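Local coordinates for protein TetR family transcription regulator (Marinobacter aquaeolei, PDB 3PAS) that probably acts as a DNA-binding transcription factor of the TetR family, recognising cis-regulatory DNA through a predicted helix-turn-helix motif, at residues Phe13-Val18 with Leu97-Leu102; Val63-Ile68 with Gln120-Ser125; Tyr105-Thr110 with Met155-Tyr160. All blocks are in the same frame, centred on the assembly; numbering follows the deposited sequence.

Contact 1 of 3, residues Phe13-Val18 with Leu97-Leu102; sequences FLEATV and LERPEL
E15 and R99 pair end-on as a two-pronged salt bridge, each terminal nitrogen of the guanidinium serving its own carboxylate oxygen. NH2 of R99 lies 2.6 Å from OE1 of E15 and uses that oxygen's syn lone pair, while NH1 of R99 gives a straighter bond of 2.8 Å to OE2 of E15. Both oxygens stay close to the guanidinium plane, yet the two flat groups are twisted 34° against each other, and OE2 is accordingly met somewhat out of the carboxylate plane. In this one of R99's two modelled conformers, the remaining edge of the guanidinium grips E101 side-on, with NE and NH2 both converging on E101 OE2, 2.7 Å from NH2. The cation thus stands between two acids and probably eases the repulsion between E15 OE1 and E101 OE2, 5.0 Å apart. E101 can fold back to R99 because its CG sits between the backbone N and the carbonyl carbon (chi1 64°). CG of L102 lies over the centre of one guanidinium face, where a leucine packs without competing for the N-H groups. Beside the ion pair, CG1 of V18 packs 3.5 Å from CG of E101, the compact branched side chain letting the backbones come close. Y62 OH, on helix 52-76, also bonds E15 OE2, giving this carboxylate a second partner. Helix 5-24 here turns other side chains to helices 31-37 and 42-48 of the DNA-binding domain, L14, T17 and V18 lean on helix 52-76, while E15 reaches R99 in the turn before helix 100-110 and V18 packs on its first turn.

Contact 2 of 3, residues Val63-Ile68 with Gln120-Ser125; sequences VSDQVI and QARNES
Helix 52-76 runs beside helix 117-126 in nearly the same direction, and S64, D65 and I68 of the first meet R122 and N123 of the second. The local axes cross at -24° and come no closer than 10.9 Å, a spacing bridged mainly by polar side chains. D65 and R122 form a salt bridge with their planes only 11° apart, so the carboxylate and guanidinium lie nearly in one plane. NH2 of R122 reaches the syn lone pair of D65 OD2 over 2.9 Å in a nearly straight bond; its companion, NH1 to OD1 of D65, is modelled as very short, and its exact length is doubtful. R122 leaves its helix with CG anti to the backbone N (chi1 -178°) and then bends, which swings the long chain across to D65. In TetR-family regulators a long helix of this kind links the DNA-binding domain to the regulatory domain, and helix 52-76 fits that description. Y61, one turn before D65, makes a cation-pi contact with R122. The amide of N123 is held at both ends: its OD1 accepts from R122 NH1 at 3.2 Å, and its ND2 donates to S64 OG at 3.1 Å. A leucine in place of R122 would probably leave the carboxylate of D65 without its main partner and set the amide of N123 freer to turn. The small S64 admits the amide closely, and its OG is also hydrogen-bonded to F60 O. Next to this polar cluster, CD1 of I68 lies 4.0 Å from CG of N123, an aliphatic tip resting against the amide carbon.

Contact 3 of 3, residues Tyr105-Thr110 with Met155-Tyr160; sequences YHETFT and MFRPIY
E107 of helix 100-110 pairs with R157 and sets OE1 over one face of the Y160 ring, a cluster joining two helices of the C-terminal, regulatory domain of this TetR-family protein. The acid and the guanidinium cross at about a right angle and pair end-on: R157 NH1 lies 2.8 Å from E107 OE1, and R157 NH2 2.9 Å from E107 OE2. Both oxygens sit near the guanidinium plane, but they are approached from above the carboxylate plane, and the two planes are 34° apart. E107 reaches this position with CG anti to the backbone N (chi1 -179°) and a bend at the next bond. E107 and Y160 also cross at about a right angle, carboxylate and ring planes 31° apart. Y160, one turn after R157, lays its ring against the guanidinium, CD2 standing 4.0 Å above its centre, so the flat aromatic helps fix the rotation of the arginine. Helix 148-167 is kinked here, since P158 has no N-H to give to the previous turn. R157 also packs on H161 of the second subunit, placing the salt bridge beside the dimer interface. Y160 OH, weakly hydrogen-bonded to R104, touches CG of E107 at 3.4 Å.

From the N terminus, the chain leaves 13-18, passes through the predicted DNA-binding helix-turn-helix and enters helix 52-76, where contact 2 opens, before contact 1 closes at 97-102. Contact 3 then opens at 105-110, contact 2 closes at 120-125, and contact 3 closes last at 155-160. Contact 2 therefore crosses both others, whereas contacts 1 and 3 follow in series and share helix 100-110. Contact 1 ties the first helix of the DNA-binding domain to the regulatory domain, contact 2 fastens the long helix to helix 117-126, and contact 3 joins helix 100-110 to helix 148-167. V63 of contact 2 packs on V18, L102 and Y105, linking all three.

Contact 1 of 3, residues Phe13-Val18 with Leu97-Leu102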
# COMPACT_ATOMS: atom_id res chain seq x y z
N PHE B 13 -7.35 -8.80 26.78
CA PHE B 13 -6.17 -7.93 26.63
C PHE B 13 -5.62 -7.86 25.22
O PHE B 13 -5.22 -6.77 24.78
CB PHE B 13 -5.05 -8.31 27.61
CG PHE B 13 -5.41 -8.09 29.06
CD1 PHE B 13 -5.70 -6.83 29.55
CD2 PHE B 13 -5.44 -9.17 29.93
CE1 PHE B 13 -6.03 -6.64 30.88
CE2 PHE B 13 -5.74 -8.97 31.27
CZ PHE B 13 -6.04 -7.70 31.75
N LEU B 14 -5.56 -9.00 24.52
CA LEU B 14 -5.07 -9.06 23.19
C LEU B 14 -5.97 -8.24 22.24
O LEU B 14 -5.49 -7.44 21.48
CB LEU B 14 -4.96 -10.52 22.73
CG LEU B 14 -3.94 -11.36 23.49
CD1 LEU B 14 -4.24 -12.85 23.36
CD2 LEU B 14 -2.52 -10.97 23.06
N GLU B 15 -7.28 -8.41 22.37
CA GLU B 15 -8.25 -7.64 21.58
C GLU B 15 -8.20 -6.14 21.90
O GLU B 15 -8.26 -5.31 21.01
CB GLU B 15 -9.65 -8.22 21.81
CG GLU B 15 -9.92 -9.52 21.06
CD GLU B 15 -10.00 -9.35 19.53
OE1 GLU B 15 -10.20 -8.21 19.02
OE2 GLU B 15 -9.84 -10.35 18.81
N ALA B 16 -8.06 -5.78 23.17
CA ALA B 16 -7.96 -4.37 23.56
C ALA B 16 -6.69 -3.75 22.96
O ALA B 16 -6.69 -2.57 22.55
CB ALA B 16 -7.95 -4.23 25.09
N THR B 17 -5.61 -4.53 22.88
CA THR B 17 -4.35 -4.09 22.29
C THR B 17 -4.57 -3.85 20.79
O THR B 17 -4.20 -2.81 20.27
CB THR B 17 -3.23 -5.09 22.50
OG1 THR B 17 -2.99 -5.28 23.89
CG2 THR B 17 -1.92 -4.59 21.89
N VAL B 18 -5.14 -4.84 20.09
CA VAL B 18 -5.55 -4.67 18.67
C VAL B 18 -6.35 -3.36 18.45
O VAL B 18 -5.97 -2.57 17.61
CB VAL B 18 -6.39 -5.83 18.14
CG1 VAL B 18 -6.97 -5.46 16.71
CG2 VAL B 18 -5.55 -7.12 18.10
N LEU B 97 -12.83 -7.45 5.87
CA LEU B 97 -14.10 -6.71 5.91
C LEU B 97 -14.77 -6.70 7.29
O LEU B 97 -15.30 -5.67 7.71
CB LEU B 97 -15.11 -7.23 4.87
CG LEU B 97 -14.74 -6.97 3.41
CD1 LEU B 97 -15.76 -7.72 2.49
CD2 LEU B 97 -14.65 -5.46 3.04
N GLU B 98 -14.67 -7.81 8.01
CA GLU B 98 -15.31 -7.93 9.31
C GLU B 98 -14.44 -7.46 10.46
O GLU B 98 -14.95 -6.88 11.43
CB GLU B 98 -15.76 -9.38 9.53
CG GLU B 98 -16.76 -9.88 8.48
CD GLU B 98 -18.19 -9.33 8.66
OE1 GLU B 98 -18.84 -9.69 9.67
OE2 GLU B 98 -18.67 -8.57 7.78
N ARG B 99 -13.12 -7.68 10.35
CA ARG B 99 -12.18 -7.36 11.40
C ARG B 99 -10.97 -6.63 10.82
O ARG B 99 -9.81 -7.09 10.90
CB ARG B 99 -11.78 -8.65 12.12
CG ARG B 99 -12.97 -9.39 12.70
CD ARG B 99 -12.69 -9.88 14.09
NE ARG B 99 -12.11 -8.79 14.86
CZ ARG B 99 -11.43 -8.96 15.98
NH1 ARG B 99 -11.29 -10.17 16.47
NH2 ARG B 99 -10.95 -7.92 16.59
N PRO B 100 -11.23 -5.44 10.23
CA PRO B 100 -10.10 -4.75 9.60
C PRO B 100 -9.00 -4.36 10.62
O PRO B 100 -7.83 -4.17 10.27
CB PRO B 100 -10.77 -3.51 9.01
CG PRO B 100 -11.96 -3.31 9.77
CD PRO B 100 -12.45 -4.65 10.18
N GLU B 101 -9.38 -4.22 11.87
CA GLU B 101 -8.40 -3.92 12.93
C GLU B 101 -7.29 -4.98 13.04
O GLU B 101 -6.14 -4.67 13.42
CB GLU B 101 -9.12 -3.72 14.28
CG GLU B 101 -9.85 -4.97 14.81
CD GLU B 101 -11.28 -5.19 14.30
OE1 GLU B 101 -11.71 -4.58 13.31
OE2 GLU B 101 -11.98 -5.99 14.94
N LEU B 102 -7.58 -6.23 12.67
CA LEU B 102 -6.55 -7.28 12.65
C LEU B 102 -5.52 -6.97 11.57
O LEU B 102 -4.31 -7.04 11.79
CB LEU B 102 -7.19 -8.64 12.37
CG LEU B 102 -8.13 -9.29 13.38
CD1 LEU B 102 -8.63 -10.63 12.71
CD2 LEU B 102 -7.41 -9.55 14.78

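Contact 2 of 3, residues Val63-Ile68 with Gln120-Ser125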
# COMPACT_ATOMS: atom_id res chain seq x y z
N VAL B 63 -2.91 -12.05 16.35
CA VAL B 63 -3.50 -11.53 15.11
C VAL B 63 -3.03 -12.42 13.91
O VAL B 63 -3.84 -12.94 13.14
CB VAL B 63 -3.12 -10.04 14.93
CG1 VAL B 63 -3.40 -9.58 13.53
CG2 VAL B 63 -3.84 -9.13 16.01
N SER B 64 -1.73 -12.64 13.83
CA SER B 64 -1.12 -13.46 12.79
C SER B 64 -1.64 -14.90 12.81
O SER B 64 -1.99 -15.47 11.77
CB SER B 64 0.41 -13.44 12.91
OG SER B 64 0.92 -12.12 12.84
N ASP B 65 -1.71 -15.51 13.99
CA ASP B 65 -2.24 -16.87 14.09
C ASP B 65 -3.69 -17.01 13.66
O ASP B 65 -4.04 -17.96 12.95
CB ASP B 65 -2.07 -17.43 15.49
CG ASP B 65 -0.60 -17.61 15.84
OD1 ASP B 65 0.25 -17.46 14.92
OD2 ASP B 65 -0.30 -17.86 17.00
N GLN B 66 -4.54 -16.11 14.12
CA GLN B 66 -5.93 -16.10 13.69
C GLN B 66 -6.04 -16.08 12.17
O GLN B 66 -6.79 -16.88 11.59
CB GLN B 66 -6.64 -14.85 14.21
CG GLN B 66 -7.06 -15.05 15.60
CD GLN B 66 -8.03 -14.05 15.96
OE1 GLN B 66 -9.19 -14.13 15.56
NE2 GLN B 66 -7.57 -13.05 16.72
N VAL B 67 -5.35 -15.13 11.56
CA VAL B 67 -5.39 -14.97 10.12
C VAL B 67 -4.73 -16.11 9.35
O VAL B 67 -5.32 -16.62 8.40
CB VAL B 67 -4.81 -13.62 9.64
CG1 VAL B 67 -4.71 -13.61 8.13
CG2 VAL B 67 -5.69 -12.45 10.15
N ILE B 68 -3.50 -16.47 9.72
CA ILE B 68 -2.76 -17.56 9.03
C ILE B 68 -3.53 -18.87 9.14
O ILE B 68 -3.71 -19.58 8.14
CB ILE B 68 -1.35 -17.75 9.62
CG1 ILE B 68 -0.52 -16.51 9.28
CG2 ILE B 68 -0.73 -19.09 9.15
CD1 ILE B 68 0.85 -16.45 9.95
N GLN B 120 9.24 -12.55 11.65
CA GLN B 120 8.95 -12.86 10.24
C GLN B 120 9.09 -14.33 9.98
O GLN B 120 8.15 -14.95 9.51
CB GLN B 120 9.94 -12.14 9.35
CG GLN B 120 9.89 -12.48 7.88
CD GLN B 120 9.33 -11.35 7.07
OE1 GLN B 120 8.35 -10.71 7.46
NE2 GLN B 120 9.97 -11.08 5.94
N ALA B 121 10.24 -14.90 10.35
CA ALA B 121 10.53 -16.32 10.15
C ALA B 121 9.52 -17.19 10.87
O ALA B 121 9.06 -18.22 10.31
CB ALA B 121 11.96 -16.66 10.63
N ARG B 122 9.16 -16.81 12.10
CA ARG B 122 8.16 -17.59 12.86
C ARG B 122 6.80 -17.64 12.11
O ARG B 122 6.16 -18.68 12.06
CB ARG B 122 8.00 -17.02 14.27
CG ARG B 122 7.03 -17.78 15.20
CD ARG B 122 5.56 -17.35 14.95
NE ARG B 122 4.66 -17.71 16.05
CZ ARG B 122 3.34 -17.57 16.04
NH1 ARG B 122 2.72 -17.08 14.98
NH2 ARG B 122 2.64 -17.95 17.10
N ASN B 123 6.34 -16.51 11.60
CA ASN B 123 5.11 -16.49 10.79
C ASN B 123 5.23 -17.31 9.47
O ASN B 123 4.30 -18.04 9.08
CB ASN B 123 4.72 -15.05 10.49
CG ASN B 123 3.89 -14.41 11.61
OD1 ASN B 123 3.65 -15.04 12.63
ND2 ASN B 123 3.39 -13.18 11.37
N GLU B 124 6.36 -17.19 8.78
CA GLU B 124 6.62 -17.99 7.56
C GLU B 124 6.59 -19.49 7.89
O GLU B 124 6.03 -20.31 7.13
CB GLU B 124 7.94 -17.56 6.90
CG GLU B 124 7.84 -16.13 6.33
CD GLU B 124 9.12 -15.58 5.67
OE1 GLU B 124 10.22 -16.10 5.93
OE2 GLU B 124 9.01 -14.60 4.90
N SER B 125 7.18 -19.85 9.03
CA SER B 125 7.12 -21.20 9.52
C SER B 125 5.70 -21.73 9.78
O SER B 125 5.38 -22.86 9.41
CB SER B 125 7.93 -21.31 10.79
OG SER B 125 7.99 -22.65 11.18

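Contact 3 of 3, residues Tyr105-Thr110 with Met155-Tyr160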
# COMPACT_ATOMS: atom_id res chain seq x y z
N TYR B 105 -3.50 -3.79 12.75
CA TYR B 105 -2.50 -4.19 13.78
C TYR B 105 -1.29 -4.88 13.11
O TYR B 105 -0.14 -4.51 13.35
CB TYR B 105 -3.09 -5.06 14.91
CG TYR B 105 -2.08 -5.20 16.03
CD1 TYR B 105 -2.01 -4.25 17.02
CD2 TYR B 105 -1.09 -6.17 15.98
CE1 TYR B 105 -1.05 -4.33 18.05
CE2 TYR B 105 -0.12 -6.27 16.98
CZ TYR B 105 -0.12 -5.33 18.02
OH TYR B 105 0.82 -5.38 19.02
N HIS B 106 -1.55 -5.87 12.26
CA HIS B 106 -0.47 -6.54 11.53
C HIS B 106 0.45 -5.54 10.75
O HIS B 106 1.68 -5.58 10.86
CB HIS B 106 -1.06 -7.60 10.57
CG HIS B 106 0.00 -8.34 9.83
ND1 HIS B 106 0.55 -7.87 8.65
CD2 HIS B 106 0.69 -9.46 10.15
CE1 HIS B 106 1.52 -8.68 8.27
NE2 HIS B 106 1.60 -9.67 9.15
N GLU B 107 -0.18 -4.67 9.98
CA GLU B 107 0.50 -3.62 9.20
C GLU B 107 1.27 -2.64 10.11
O GLU B 107 2.44 -2.36 9.88
CB GLU B 107 -0.55 -2.85 8.38
CG GLU B 107 -0.04 -1.70 7.45
CD GLU B 107 0.68 -2.22 6.21
OE1 GLU B 107 0.80 -3.46 6.05
OE2 GLU B 107 1.15 -1.36 5.41
N THR B 108 0.63 -2.12 11.15
CA THR B 108 1.31 -1.21 12.06
C THR B 108 2.54 -1.88 12.68
O THR B 108 3.62 -1.29 12.71
CB THR B 108 0.40 -0.71 13.21
OG1 THR B 108 -0.72 -0.03 12.66
CG2 THR B 108 1.18 0.30 14.09
N PHE B 109 2.38 -3.13 13.15
CA PHE B 109 3.47 -3.85 13.80
C PHE B 109 4.60 -4.16 12.84
O PHE B 109 5.79 -3.91 13.16
CB PHE B 109 2.99 -5.16 14.42
CG PHE B 109 3.99 -5.83 15.34
CD1 PHE B 109 5.01 -6.62 14.85
CD2 PHE B 109 3.87 -5.70 16.72
CE1 PHE B 109 5.93 -7.24 15.69
CE2 PHE B 109 4.80 -6.33 17.59
CZ PHE B 109 5.83 -7.10 17.06
N THR B 110 4.26 -4.74 11.67
CA THR B 110 5.32 -5.12 10.71
C THR B 110 6.09 -3.91 10.19
O THR B 110 7.23 -4.06 9.80
CB THR B 110 4.81 -5.97 9.46
OG1 THR B 110 3.89 -5.19 8.72
CG2 THR B 110 4.16 -7.26 9.88
N MSE B 155 -0.42 -10.96 -5.11
CA MSE B 155 -1.35 -11.99 -4.59
C MSE B 155 -1.85 -11.74 -3.14
O MSE B 155 -2.95 -12.17 -2.80
CB MSE B 155 -0.77 -13.39 -4.72
CG MSE B 155 -1.64 -14.60 -4.26
SE MSE B 155 -3.42 -14.72 -4.96
CE MSE B 155 -2.93 -15.34 -6.77
N PHE B 156 -1.10 -11.06 -2.30
CA PHE B 156 -1.57 -10.82 -0.91
C PHE B 156 -1.88 -9.37 -0.61
O PHE B 156 -2.96 -9.02 -0.09
CB PHE B 156 -0.55 -11.42 0.04
CG PHE B 156 -0.38 -12.88 -0.17
CD1 PHE B 156 -1.28 -13.78 0.37
CD2 PHE B 156 0.63 -13.38 -1.00
CE1 PHE B 156 -1.15 -15.14 0.14
CE2 PHE B 156 0.77 -14.73 -1.21
CZ PHE B 156 -0.13 -15.61 -0.64
N ARG B 157 -0.98 -8.48 -1.02
CA ARG B 157 -1.18 -7.08 -0.74
C ARG B 157 -2.45 -6.52 -1.33
O ARG B 157 -3.05 -5.65 -0.73
CB ARG B 157 0.01 -6.26 -1.26
CG ARG B 157 -0.01 -4.81 -0.89
CD ARG B 157 0.18 -4.72 0.60
NE ARG B 157 0.37 -3.36 1.04
CZ ARG B 157 0.48 -3.01 2.31
NH1 ARG B 157 0.39 -3.94 3.28
NH2 ARG B 157 0.65 -1.75 2.62
N PRO B 158 -2.89 -7.01 -2.50
CA PRO B 158 -4.11 -6.35 -3.00
C PRO B 158 -5.37 -6.57 -2.13
O PRO B 158 -6.30 -5.76 -2.23
CB PRO B 158 -4.31 -6.95 -4.41
CG PRO B 158 -2.90 -7.35 -4.82
CD PRO B 158 -2.25 -7.84 -3.53
N ILE B 159 -5.40 -7.64 -1.34
CA ILE B 159 -6.51 -7.90 -0.41
C ILE B 159 -6.60 -6.73 0.62
O ILE B 159 -7.64 -6.12 0.77
CB ILE B 159 -6.41 -9.25 0.32
CG1 ILE B 159 -6.35 -10.40 -0.72
CG2 ILE B 159 -7.64 -9.42 1.31
CD1 ILE B 159 -6.09 -11.78 -0.17
N TYR B 160 -5.49 -6.40 1.25
CA TYR B 160 -5.42 -5.24 2.15
C TYR B 160 -5.91 -3.93 1.49
O TYR B 160 -6.78 -3.24 2.01
CB TYR B 160 -3.97 -5.06 2.62
CG TYR B 160 -3.77 -3.97 3.65
CD1 TYR B 160 -3.87 -4.22 5.01
CD2 TYR B 160 -3.44 -2.66 3.25
CE1 TYR B 160 -3.67 -3.19 5.96
CE2 TYR B 160 -3.23 -1.64 4.17
CZ TYR B 160 -3.36 -1.90 5.52
OH TYR B 160 -3.16 -0.88 6.41